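Local coordinates for putative transcription regulator (Lactobacillus plantarum WCFS1, PDB 3COL), which probably binds operator DNA through an N-terminal helix-turn-helix and regulates transcription as a dimeric member of the TetR family, at residues 66-71 and 97-102; 87-92 and 135-140; 91-96 and 180-185; 109-114 and 162-167; 168-171 and 176-179. All blocks are in the same frame, centred on the assembly; numbering follows the deposited sequence. Where two conformers were deposited one is given.

Contact 1. Residues 66-71 and 97-102; sequences TNRILS and YDYSLA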
# COMPACT_ATOMS: atom_id res chain seq x y z
N THR A 66 7.68 -13.35 -1.33
CA THR A 66 8.16 -13.03 0.02
C THR A 66 9.52 -13.61 0.32
O THR A 66 10.36 -12.96 0.93
CB THR A 66 7.15 -13.40 1.12
OG1 THR A 66 6.85 -14.79 1.06
CG2 THR A 66 5.91 -12.60 0.95
N ASN A 67 9.74 -14.84 -0.12
CA ASN A 67 11.05 -15.49 0.08
C ASN A 67 12.20 -14.87 -0.71
O ASN A 67 13.36 -15.05 -0.37
CB ASN A 67 10.92 -16.99 -0.14
CG ASN A 67 10.43 -17.70 1.10
OD1 ASN A 67 9.22 -17.89 1.29
ND2 ASN A 67 11.36 -18.05 1.97
N ARG A 68 11.88 -14.11 -1.74
CA ARG A 68 12.94 -13.45 -2.50
C ARG A 68 13.49 -12.19 -1.80
O ARG A 68 14.55 -11.67 -2.16
CB ARG A 68 12.49 -13.15 -3.95
CG ARG A 68 13.24 -13.97 -5.00
CD ARG A 68 13.15 -13.34 -6.41
NE ARG A 68 12.15 -13.96 -7.30
CZ ARG A 68 10.92 -13.50 -7.49
NH1 ARG A 68 10.51 -12.41 -6.84
NH2 ARG A 68 10.11 -14.11 -8.34
N ILE A 69 12.79 -11.69 -0.79
CA ILE A 69 13.22 -10.43 -0.18
C ILE A 69 14.58 -10.54 0.57
O ILE A 69 15.52 -9.78 0.26
CB ILE A 69 12.13 -9.82 0.69
CG1 ILE A 69 10.82 -9.70 -0.12
CG2 ILE A 69 12.60 -8.44 1.26
CD1 ILE A 69 9.65 -9.22 0.68
N LEU A 70 14.68 -11.50 1.48
CA LEU A 70 15.89 -11.70 2.29
C LEU A 70 16.48 -13.09 2.11
O LEU A 70 15.76 -14.08 2.15
CB LEU A 70 15.56 -11.52 3.77
CG LEU A 70 14.87 -10.22 4.18
CD1 LEU A 70 14.25 -10.38 5.54
CD2 LEU A 70 15.84 -9.05 4.15
N SER A 71 17.81 -13.15 1.99
CA SER A 71 18.54 -14.41 1.94
C SER A 71 18.77 -14.93 3.35
O SER A 71 18.49 -14.23 4.33
CB SER A 71 19.88 -14.22 1.24
OG SER A 71 20.80 -13.53 2.08
N TYR A 97 14.75 -2.29 -0.09
CA TYR A 97 14.93 -1.27 -1.12
C TYR A 97 15.58 -1.82 -2.38
O TYR A 97 15.01 -1.69 -3.48
CB TYR A 97 15.74 -0.10 -0.54
CG TYR A 97 16.05 1.03 -1.47
CD1 TYR A 97 15.19 2.13 -1.58
CD2 TYR A 97 17.24 1.03 -2.23
CE1 TYR A 97 15.50 3.21 -2.47
CE2 TYR A 97 17.57 2.10 -3.10
CZ TYR A 97 16.69 3.18 -3.21
OH TYR A 97 17.00 4.22 -4.08
N ASP A 98 16.75 -2.46 -2.24
CA ASP A 98 17.43 -3.05 -3.41
C ASP A 98 16.56 -4.11 -4.05
O ASP A 98 16.42 -4.15 -5.29
CB ASP A 98 18.76 -3.71 -3.01
CG ASP A 98 19.83 -2.70 -2.57
OD1 ASP A 98 19.74 -1.50 -2.91
OD2 ASP A 98 20.78 -3.15 -1.90
N TYR A 99 16.01 -5.00 -3.21
CA TYR A 99 15.12 -6.07 -3.66
C TYR A 99 13.96 -5.54 -4.51
O TYR A 99 13.70 -6.04 -5.59
CB TYR A 99 14.54 -6.92 -2.52
CG TYR A 99 13.51 -7.87 -3.08
CD1 TYR A 99 13.91 -8.98 -3.85
CD2 TYR A 99 12.15 -7.62 -2.95
CE1 TYR A 99 12.98 -9.81 -4.40
CE2 TYR A 99 11.21 -8.46 -3.51
CZ TYR A 99 11.64 -9.55 -4.23
OH TYR A 99 10.72 -10.40 -4.81
N SER A 100 13.27 -4.53 -3.99
CA SER A 100 12.13 -3.97 -4.67
C SER A 100 12.49 -3.34 -6.03
O SER A 100 11.77 -3.55 -7.00
CB SER A 100 11.39 -2.98 -3.77
OG SER A 100 10.19 -2.50 -4.40
N LEU A 101 13.55 -2.55 -6.11
CA LEU A 101 13.90 -1.91 -7.38
C LEU A 101 14.31 -2.92 -8.43
O LEU A 101 14.15 -2.66 -9.64
CB LEU A 101 15.03 -0.89 -7.19
CG LEU A 101 14.73 0.30 -6.30
CD1 LEU A 101 15.96 1.16 -6.08
CD2 LEU A 101 13.67 1.13 -6.98
N ALA A 102 14.85 -4.04 -7.98
CA ALA A 102 15.36 -5.11 -8.87
C ALA A 102 14.23 -6.03 -9.32
O ALA A 102 14.37 -6.71 -10.33
CB ALA A 102 16.46 -5.90 -8.18
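Y99 lays its ring against the backbone of R68 and I69, and the contact is organised round that ring. With CG anti to the backbone N (chi1 173°), the phenol leaves helix 85-102 and reaches the chain at the end of helix 54-67. I69 CA lies over the centre of one ring face, 3.9 Å from the centroid of Y99; the vector is only 13° off the ring normal, the evidence for a CH-pi contact. The I69 side chain crosses the phenol at about a right angle, and its CG1 branch touches Y99 CE2 at 3.6 Å. R68 O stands obliquely to the same ring, 3.2 Å from Y99 CD1.

In a TetR-like fold this is a joint between the helix that links the DNA-binding part to the rest of the chain and the helical core. R68 lies at the solvent-exposed border of that joint. Its CB packs 3.4 Å from Y99 CE1, and a bend at chi3 (-101°) carries the guanidinium back to the phenol oxygen. The two planes are nearly coplanar, and Y99 OH meets the guanidinium at its edge. The bond from R68 NH1 to Y99 OH is weak: 2.9 Å long, but poorly aligned. Stronger partners hold the two polar ends, E65 through a salt bridge to R68 NH1 and S106 through a hydrogen bond to Y99 OH.

Contact 2. Residues 87-92 and 135-140; sequences TRIRLY and ANLLTA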
# COMPACT_ATOMS: atom_id res chain seq x y z
N THR A 87 21.95 -0.44 13.30
CA THR A 87 22.68 -1.00 12.16
C THR A 87 21.82 -2.09 11.44
O THR A 87 21.71 -2.08 10.22
CB THR A 87 24.04 -1.59 12.64
OG1 THR A 87 24.83 -0.53 13.20
CG2 THR A 87 24.83 -2.24 11.48
N ARG A 88 21.27 -3.04 12.19
CA ARG A 88 20.50 -4.12 11.59
C ARG A 88 19.23 -3.62 10.90
O ARG A 88 18.87 -4.15 9.88
CB ARG A 88 20.12 -5.20 12.63
CG ARG A 88 21.31 -6.00 13.12
CD ARG A 88 20.82 -7.15 13.99
NE ARG A 88 20.74 -6.76 15.39
CZ ARG A 88 20.01 -7.39 16.31
NH1 ARG A 88 20.03 -6.96 17.57
NH2 ARG A 88 19.27 -8.45 15.98
N ILE A 89 18.54 -2.64 11.48
CA ILE A 89 17.40 -1.98 10.80
C ILE A 89 17.82 -1.35 9.45
O ILE A 89 17.15 -1.53 8.44
CB ILE A 89 16.65 -0.96 11.73
CG1 ILE A 89 15.94 -1.72 12.85
CG2 ILE A 89 15.56 -0.13 10.93
CD1 ILE A 89 15.37 -0.82 13.92
N ARG A 90 18.94 -0.64 9.43
CA ARG A 90 19.41 -0.04 8.20
C ARG A 90 19.71 -1.10 7.13
O ARG A 90 19.32 -0.95 5.97
CB ARG A 90 20.62 0.87 8.45
CG ARG A 90 20.97 1.76 7.25
CD ARG A 90 22.22 2.61 7.49
NE ARG A 90 23.43 1.77 7.49
CZ ARG A 90 24.08 1.39 8.59
NH1 ARG A 90 23.65 1.77 9.78
NH2 ARG A 90 25.17 0.63 8.50
N LEU A 91 20.41 -2.17 7.54
CA LEU A 91 20.70 -3.32 6.67
C LEU A 91 19.41 -3.92 6.13
O LEU A 91 19.33 -4.26 4.95
CB LEU A 91 21.46 -4.41 7.44
CG LEU A 91 22.88 -4.08 7.95
CD1 LEU A 91 23.42 -5.30 8.75
CD2 LEU A 91 23.83 -3.65 6.82
N TYR A 92 18.42 -4.06 7.01
CA TYR A 92 17.13 -4.60 6.58
C TYR A 92 16.45 -3.74 5.52
O TYR A 92 16.03 -4.23 4.48
CB TYR A 92 16.20 -4.84 7.78
CG TYR A 92 14.81 -5.24 7.38
CD1 TYR A 92 14.57 -6.40 6.66
CD2 TYR A 92 13.73 -4.42 7.69
CE1 TYR A 92 13.28 -6.75 6.27
CE2 TYR A 92 12.46 -4.75 7.30
CZ TYR A 92 12.25 -5.90 6.59
OH TYR A 92 10.96 -6.23 6.23
N ALA A 135 10.46 -9.25 12.98
CA ALA A 135 9.55 -8.83 14.05
C ALA A 135 10.29 -8.74 15.37
O ALA A 135 10.13 -7.76 16.12
CB ALA A 135 8.32 -9.78 14.16
N ASN A 136 11.13 -9.72 15.64
CA ASN A 136 11.98 -9.72 16.84
C ASN A 136 12.94 -8.55 16.88
O ASN A 136 13.17 -7.95 17.95
CB ASN A 136 12.75 -11.05 16.97
CG ASN A 136 11.85 -12.21 17.39
OD1 ASN A 136 10.63 -12.07 17.43
ND2 ASN A 136 12.45 -13.34 17.74
N LEU A 137 13.49 -8.21 15.72
CA LEU A 137 14.40 -7.07 15.62
C LEU A 137 13.66 -5.78 15.98
O LEU A 137 14.17 -4.95 16.71
CB LEU A 137 14.98 -6.96 14.21
CG LEU A 137 15.81 -5.74 13.77
CD1 LEU A 137 16.96 -5.47 14.77
CD2 LEU A 137 16.34 -5.96 12.32
N LEU A 138 12.45 -5.62 15.43
CA LEU A 138 11.68 -4.40 15.64
C LEU A 138 11.22 -4.28 17.09
O LEU A 138 11.38 -3.23 17.71
CB LEU A 138 10.53 -4.27 14.61
CG LEU A 138 11.03 -4.15 13.16
CD1 LEU A 138 9.89 -3.99 12.21
CD2 LEU A 138 11.94 -2.96 13.01
N THR A 139 10.72 -5.36 17.67
CA THR A 139 10.32 -5.32 19.09
C THR A 139 11.49 -5.01 20.03
O THR A 139 11.36 -4.23 20.99
CB THR A 139 9.53 -6.61 19.55
OG1 THR A 139 10.38 -7.76 19.48
CG2 THR A 139 8.37 -6.85 18.64
N ALA A 140 12.65 -5.60 19.73
CA ALA A 140 13.86 -5.31 20.50
C ALA A 140 14.24 -3.83 20.39
O ALA A 140 14.56 -3.20 21.38
CB ALA A 140 15.02 -6.20 20.04
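L137 drives its forked tip into the angle between R88 and I89, and both of its methyl groups find carbon to touch. CG is anti to the backbone N (chi1 171°), which sends the fork straight from helix 135-140 at helix 87-92. L137 CD1 takes the R88 side: it lies 3.8 Å from R88 CB and also sits over the centre of one face of the R88 guanidinium, with R88 CZ 3.9 Å away. L137 CD2 lies 3.9 Å from R88 CB and turns toward the backbone there. The leucine and arginine chains cross obliquely.

In R88 the bend at chi3 (-90°) lets one methyl meet both the root of the arginine and its flat end, and its nitrogens are held beyond the two segments. NE bonds to I83 O and NH2 to L78 O, backbone acceptors that fix the rotation of the guanidinium while the methyl covers one side.

I89 completes the packing with its longer branch. I89 CG1 meets L137 CG at 4.1 Å, and I89 CD1 meets L138 CD2 at the same separation. W190 and M193 of helix 182-193 also touch I89, which helps to explain its burial.

The segment axes approach to 10.6 Å and run 139° apart, closer to antiparallel than to perpendicular. Apolar helix-helix packing of this kind, wholly buried, is what builds the all-helical core domain of TetR-family regulators.

Contact 3. Residues 91-96 and 180-185; sequences LYVQQV and YTFGDI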
# COMPACT_ATOMS: atom_id res chain seq x y z
N LEU A 91 20.41 -2.17 7.54
CA LEU A 91 20.70 -3.32 6.67
C LEU A 91 19.41 -3.92 6.13
O LEU A 91 19.33 -4.26 4.95
CB LEU A 91 21.46 -4.41 7.44
CG LEU A 91 22.88 -4.08 7.95
CD1 LEU A 91 23.42 -5.30 8.75
CD2 LEU A 91 23.83 -3.65 6.82
N TYR A 92 18.42 -4.06 7.01
CA TYR A 92 17.13 -4.60 6.58
C TYR A 92 16.45 -3.74 5.52
O TYR A 92 16.03 -4.23 4.48
CB TYR A 92 16.20 -4.84 7.78
CG TYR A 92 14.81 -5.24 7.38
CD1 TYR A 92 14.57 -6.40 6.66
CD2 TYR A 92 13.73 -4.42 7.69
CE1 TYR A 92 13.28 -6.75 6.27
CE2 TYR A 92 12.46 -4.75 7.30
CZ TYR A 92 12.25 -5.90 6.59
OH TYR A 92 10.96 -6.23 6.23
N VAL A 93 16.29 -2.46 5.81
CA VAL A 93 15.58 -1.58 4.93
C VAL A 93 16.35 -1.42 3.62
O VAL A 93 15.76 -1.30 2.56
CB VAL A 93 15.30 -0.20 5.59
CG1 VAL A 93 14.53 0.71 4.63
CG2 VAL A 93 14.50 -0.40 6.89
N GLN A 94 17.68 -1.41 3.69
CA GLN A 94 18.46 -1.30 2.46
C GLN A 94 18.28 -2.52 1.53
O GLN A 94 18.17 -2.37 0.31
CB GLN A 94 19.93 -1.03 2.77
CG GLN A 94 20.84 -1.15 1.58
CD GLN A 94 21.94 -0.17 1.68
OE1 GLN A 94 22.63 -0.09 2.70
NE2 GLN A 94 22.10 0.63 0.63
N GLN A 95 18.23 -3.71 2.11
CA GLN A 95 17.87 -4.93 1.35
C GLN A 95 16.46 -4.88 0.72
O GLN A 95 16.29 -5.16 -0.47
CB GLN A 95 18.04 -6.17 2.24
CG GLN A 95 17.78 -7.52 1.54
CD GLN A 95 18.48 -7.67 0.18
OE1 GLN A 95 19.62 -7.22 -0.02
NE2 GLN A 95 17.79 -8.31 -0.77
N VAL A 96 15.44 -4.51 1.49
CA VAL A 96 14.05 -4.38 0.93
C VAL A 96 14.07 -3.42 -0.26
O VAL A 96 13.49 -3.68 -1.30
CB VAL A 96 13.02 -3.94 2.01
CG1 VAL A 96 11.57 -3.76 1.40
CG2 VAL A 96 12.97 -4.89 3.18
N TYR A 180 16.96 9.66 -6.87
CA TYR A 180 17.14 9.62 -5.40
C TYR A 180 18.01 8.48 -5.01
O TYR A 180 18.04 7.46 -5.69
CB TYR A 180 15.77 9.46 -4.69
CG TYR A 180 14.86 10.61 -5.04
CD1 TYR A 180 14.96 11.86 -4.36
CD2 TYR A 180 13.92 10.48 -6.08
CE1 TYR A 180 14.15 12.93 -4.72
CE2 TYR A 180 13.09 11.54 -6.44
CZ TYR A 180 13.20 12.74 -5.77
OH TYR A 180 12.35 13.76 -6.17
N THR A 181 18.74 8.63 -3.91
CA THR A 181 19.61 7.59 -3.43
C THR A 181 18.87 6.84 -2.32
O THR A 181 17.79 7.28 -1.87
CB THR A 181 20.89 8.19 -2.84
OG1 THR A 181 20.52 9.09 -1.79
CG2 THR A 181 21.67 8.96 -3.92
N PHE A 182 19.42 5.70 -1.92
CA PHE A 182 18.87 5.01 -0.79
C PHE A 182 18.89 5.97 0.41
O PHE A 182 17.97 5.99 1.18
CB PHE A 182 19.68 3.74 -0.46
CG PHE A 182 19.34 3.16 0.90
CD1 PHE A 182 18.11 2.54 1.10
CD2 PHE A 182 20.23 3.25 1.97
CE1 PHE A 182 17.75 2.02 2.37
CE2 PHE A 182 19.88 2.71 3.25
CZ PHE A 182 18.64 2.10 3.43
N GLY A 183 19.97 6.74 0.57
CA GLY A 183 20.07 7.68 1.66
C GLY A 183 18.89 8.66 1.66
O GLY A 183 18.37 9.00 2.72
N ASP A 184 18.51 9.17 0.50
CA ASP A 184 17.37 10.12 0.44
C ASP A 184 16.05 9.48 0.94
O ASP A 184 15.30 10.09 1.71
CB ASP A 184 17.13 10.64 -0.98
CG ASP A 184 18.31 11.43 -1.52
OD1 ASP A 184 19.00 12.12 -0.74
OD2 ASP A 184 18.53 11.35 -2.75
N ILE A 185 15.76 8.27 0.45
CA ILE A 185 14.51 7.59 0.79
C ILE A 185 14.55 7.08 2.23
O ILE A 185 13.55 7.19 2.97
CB ILE A 185 14.28 6.41 -0.19
CG1 ILE A 185 14.32 6.86 -1.66
CG2 ILE A 185 12.99 5.63 0.18
CD1 ILE A 185 13.33 8.03 -2.00
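Q94 covers the ring of F182 along most of its length, beginning at the methylene next to the backbone. Q94 CB is the first side-chain atom to meet it: it stands over one face, offset toward the rim, with F182 CZ at 3.4 Å. A centroid distance of 3.8 Å for Q94 CB, 26° from the ring normal, qualifies this as a CH-pi contact. From CB the chain goes on to CG, placed anti to the backbone N (chi1 169°), and then bends at chi2, which swings the amide along the phenyl ring. Q94 CD comes within 3.8 Å of F182 CD2. At the tip the two ends of the amide diverge. Q94 NE2 lies 3.5 Å from F182 CD2, while Q94 OE1 is 4.0 Å from F182 CE2. The amide and ring planes are 20° apart, so the flat end of the glutamine stacks on the aromatic system.

F182 also reaches the backbone beneath that side chain: its CE1 is 3.4 Å from Q94 CA. V93 adds an apolar touch, V93 CG1 to F182 CE1 at 4.1 Å.

F182 is the first residue of its helix. T181 just before it and D184 in the first turn form a capping box, with D184 N bonded to T181 OG1 and T181 N to D184 OD2, which fixes the helix start from which the phenyl projects.

F182 meets Y97 edge-to-face and lies against F186, so helix 85-102 and helix 182-193 are joined by a small aromatic group; nearby, I185 packs on L154 of the second subunit.

Contact 4. Residues 109-114 and 162-167; sequences IIQQIK and TIHTHT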
# COMPACT_ATOMS: atom_id res chain seq x y z
N ILE A 109 2.57 -7.52 -6.13
CA ILE A 109 1.95 -8.85 -6.13
C ILE A 109 1.60 -9.27 -4.71
O ILE A 109 0.47 -9.71 -4.46
CB ILE A 109 2.89 -9.89 -6.79
CG1 ILE A 109 2.96 -9.70 -8.32
CG2 ILE A 109 2.47 -11.35 -6.43
CD1 ILE A 109 4.22 -10.28 -8.93
N ILE A 110 2.58 -9.15 -3.80
CA ILE A 110 2.43 -9.46 -2.36
C ILE A 110 1.25 -8.68 -1.78
O ILE A 110 0.38 -9.25 -1.13
CB ILE A 110 3.72 -9.13 -1.56
CG1 ILE A 110 4.87 -10.10 -1.94
CG2 ILE A 110 3.48 -9.15 0.01
CD1 ILE A 110 6.24 -9.63 -1.49
N GLN A 111 1.24 -7.37 -2.02
CA GLN A 111 0.23 -6.49 -1.47
C GLN A 111 -1.15 -6.93 -1.93
O GLN A 111 -2.11 -6.98 -1.13
CB GLN A 111 0.53 -5.05 -1.89
CG GLN A 111 -0.65 -4.10 -1.65
CD GLN A 111 -0.17 -2.68 -1.48
OE1 GLN A 111 0.12 -1.98 -2.46
NE2 GLN A 111 -0.08 -2.24 -0.22
N GLN A 112 -1.27 -7.25 -3.22
CA GLN A 112 -2.55 -7.71 -3.77
C GLN A 112 -3.04 -9.00 -3.14
O GLN A 112 -4.22 -9.13 -2.82
CB GLN A 112 -2.45 -7.91 -5.29
CG GLN A 112 -2.89 -6.71 -6.11
CD GLN A 112 -2.56 -6.88 -7.58
OE1 GLN A 112 -1.41 -7.11 -7.95
NE2 GLN A 112 -3.57 -6.74 -8.43
N ILE A 113 -2.14 -9.97 -2.99
CA ILE A 113 -2.48 -11.26 -2.36
C ILE A 113 -2.89 -11.02 -0.90
O ILE A 113 -3.92 -11.51 -0.46
CB ILE A 113 -1.34 -12.29 -2.46
CG1 ILE A 113 -1.05 -12.60 -3.93
CG2 ILE A 113 -1.74 -13.57 -1.71
CD1 ILE A 113 0.12 -13.54 -4.16
N LYS A 114 -2.09 -10.24 -0.18
CA LYS A 114 -2.42 -9.87 1.20
C LYS A 114 -3.79 -9.19 1.36
O LYS A 114 -4.57 -9.54 2.26
CB LYS A 114 -1.31 -9.00 1.79
CG LYS A 114 -0.25 -9.81 2.48
CD LYS A 114 0.85 -8.92 3.03
CE LYS A 114 1.30 -9.43 4.42
NZ LYS A 114 2.66 -8.93 4.91
N THR A 162 6.58 3.07 1.53
CA THR A 162 7.51 4.08 0.97
C THR A 162 8.35 3.48 -0.17
O THR A 162 8.47 4.09 -1.22
CB THR A 162 8.46 4.66 2.05
OG1 THR A 162 7.66 5.26 3.08
CG2 THR A 162 9.42 5.74 1.48
N ILE A 163 8.93 2.29 0.06
CA ILE A 163 9.68 1.61 -0.98
C ILE A 163 8.78 1.21 -2.14
O ILE A 163 9.17 1.32 -3.30
CB ILE A 163 10.47 0.42 -0.40
CG1 ILE A 163 11.61 0.96 0.49
CG2 ILE A 163 10.96 -0.51 -1.51
CD1 ILE A 163 12.30 -0.11 1.40
N HIS A 164 7.57 0.74 -1.85
CA HIS A 164 6.69 0.34 -2.92
C HIS A 164 6.33 1.53 -3.83
O HIS A 164 6.42 1.41 -5.03
CB HIS A 164 5.44 -0.36 -2.38
CG HIS A 164 4.60 -0.96 -3.45
ND1 HIS A 164 3.25 -1.13 -3.32
CD2 HIS A 164 4.93 -1.43 -4.67
CE1 HIS A 164 2.77 -1.67 -4.43
NE2 HIS A 164 3.76 -1.86 -5.26
N THR A 165 5.92 2.66 -3.24
CA THR A 165 5.57 3.88 -3.97
C THR A 165 6.74 4.36 -4.84
O THR A 165 6.57 4.69 -6.01
CB THR A 165 5.10 5.01 -3.03
OG1 THR A 165 3.99 4.55 -2.23
CG2 THR A 165 4.64 6.23 -3.81
N HIS A 166 7.92 4.38 -4.25
CA HIS A 166 9.14 4.80 -4.94
C HIS A 166 9.38 3.87 -6.16
O HIS A 166 9.69 4.34 -7.24
CB HIS A 166 10.30 4.77 -3.93
CG HIS A 166 11.63 5.19 -4.49
ND1 HIS A 166 11.82 6.38 -5.17
CD2 HIS A 166 12.85 4.60 -4.42
CE1 HIS A 166 13.10 6.49 -5.52
NE2 HIS A 166 13.74 5.43 -5.08
N THR A 167 9.19 2.57 -5.96
CA THR A 167 9.37 1.58 -7.04
C THR A 167 8.39 1.77 -8.20
O THR A 167 8.80 1.79 -9.34
CB THR A 167 9.23 0.16 -6.50
OG1 THR A 167 10.20 -0.01 -5.44
CG2 THR A 167 9.46 -0.88 -7.63
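The polar approach across this sparse surface contact is made by Q111 and H164. Q111 OE1 comes up to the edge of the imidazole, in its plane, and lies 3.3 Å from H164 CE1. Amide and ring are turned 63° against each other, so the two flat groups do not stack. Reach explains the meeting: the CA atoms of Q111 and H164 are 9.5 Å apart, and Q111 spans the gap with CG anti to its own N (chi1 166°) and an extended chain beyond.

Hydrogen bonding holds the histidine from another side. H164 NE2 is bonded to OG1 of T108, a residue just before 109-114, which should help to fix the ring's rotation. Within 162-167, T167 OG1 donates to I163 O at 2.7 Å; T167 N donates to the same oxygen from the opposite face of its plane.

Packing across the subunit boundary lies close by. A115 of the second subunit touches Q111, and L154 of that subunit touches T165 and H166. A glycerol, probably from crystallisation, has its nearest atoms about 3 Å from the Q111 side chain. The arrangement joins helix 106-117 to helix 152-171 beside the dimer contact of an all-helical TetR-like core.

Contact 5. Residues 168-171 and 176-179; sequences TNIS and AQDQ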
# COMPACT_ATOMS: atom_id res chain seq x y z
N THR A 168 7.11 1.93 -7.89
CA THR A 168 6.11 2.12 -8.93
C THR A 168 6.27 3.50 -9.58
O THR A 168 6.03 3.65 -10.77
CB THR A 168 4.66 1.88 -8.40
OG1 THR A 168 4.38 2.83 -7.38
CG2 THR A 168 4.50 0.51 -7.77
N ASN A 169 6.71 4.51 -8.82
CA ASN A 169 7.02 5.82 -9.43
C ASN A 169 8.06 5.66 -10.53
O ASN A 169 7.96 6.28 -11.62
CB ASN A 169 7.56 6.82 -8.39
CG ASN A 169 6.49 7.48 -7.53
OD1 ASN A 169 5.31 7.46 -7.84
ND2 ASN A 169 6.93 8.08 -6.40
N ILE A 170 9.07 4.83 -10.27
CA ILE A 170 10.12 4.58 -11.27
C ILE A 170 9.56 3.81 -12.49
O ILE A 170 9.89 4.13 -13.63
CB ILE A 170 11.39 3.93 -10.63
CG1 ILE A 170 12.11 4.96 -9.73
CG2 ILE A 170 12.39 3.37 -11.72
CD1 ILE A 170 12.99 4.33 -8.66
N SER A 171 8.69 2.82 -12.25
CA SER A 171 8.07 2.07 -13.37
C SER A 171 7.15 2.93 -14.22
O SER A 171 6.96 2.64 -15.41
CB SER A 171 7.26 0.85 -12.84
OG SER A 171 8.11 0.03 -12.08
N ALA A 176 13.88 9.06 -12.80
CA ALA A 176 14.84 7.97 -13.05
C ALA A 176 15.12 7.14 -11.80
O ALA A 176 14.93 7.62 -10.67
CB ALA A 176 16.15 8.54 -13.64
N GLN A 177 15.63 5.92 -11.99
CA GLN A 177 16.04 5.09 -10.84
C GLN A 177 17.10 5.74 -9.92
O GLN A 177 17.12 5.49 -8.71
CB GLN A 177 16.49 3.69 -11.30
CG GLN A 177 16.22 2.58 -10.24
CD GLN A 177 16.84 1.23 -10.58
OE1 GLN A 177 16.76 0.77 -11.73
NE2 GLN A 177 17.45 0.58 -9.59
N ASP A 178 17.93 6.62 -10.50
CA ASP A 178 19.04 7.25 -9.79
C ASP A 178 18.74 8.69 -9.36
O ASP A 178 19.61 9.39 -8.85
CB ASP A 178 20.28 7.26 -10.69
CG ASP A 178 20.14 8.22 -11.86
OD1 ASP A 178 19.09 8.22 -12.52
OD2 ASP A 178 21.09 8.99 -12.12
N GLN A 179 17.51 9.14 -9.58
CA GLN A 179 17.15 10.50 -9.18
C GLN A 179 17.38 10.66 -7.65
O GLN A 179 17.92 11.67 -7.20
CB GLN A 179 15.70 10.81 -9.56
CG GLN A 179 15.33 12.28 -9.25
CD GLN A 179 15.96 13.23 -10.23
OE1 GLN A 179 15.97 12.98 -11.46
NE2 GLN A 179 16.52 14.32 -9.71
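A type I beta turn from A176 to Q179 lies in the loop that returns from helix 152-171, and its first two residues rest on I170 near the end of that helix. The turn is closed by the bond from Q179 N to A176 O, 3.2 Å long. A176 O also lies 4.0 Å from I170 CG1, so one atom both closes the turn and borders the isoleucine.

I170 does most of the touching, with both branches. CG1 stands beside the backbone N (chi1 -70°) and carries CD1 out over the turn, where I170 CD1 meets Q177 CA at 3.8 Å. The second branch, I170 CG2, approaches Q177 CA at 4.1 Å. Both branches thus come to the alpha carbon from one side.

Within the fold, this loop links two neighbouring helices of the TetR-like core, 152-171 and 182-193, and the contact folds it back against the first. L101 of helix 85-102 packs on both I170 and Q177, and Y175 also touches I170.

Q177 crosses I170 at about a right angle. Q177 CG lies 4.0 Å from I170 CD1, and Q177 CB is 4.1 Å from I170 CG2; beyond CG the chain is extended. Next to I170, buried N169 bonds through OD1 to R174 NH1 and through ND2 to Y175 OH and to S153 OG of the second subunit.

In the fold
Helix 85-102 is common to contacts 1, 2 and 3, which join it to the end of helix 54-67, to helix 133-143 and to helix 182-193. Of these, contact 2 is fully buried and depends on aliphatic packing; contacts 1 and 3 are partly buried and centre on an aromatic ring. Contacts 4 and 5 lie at the surface and share helix 152-171, the first small and polar, the second a few aliphatic touches on a loop. S100 and T167 are hydrogen-bonded between contacts 1 and 4, whereas contacts 1 and 5 meet by packing alone. Contacts 3, 4 and 5 all reach the second subunit.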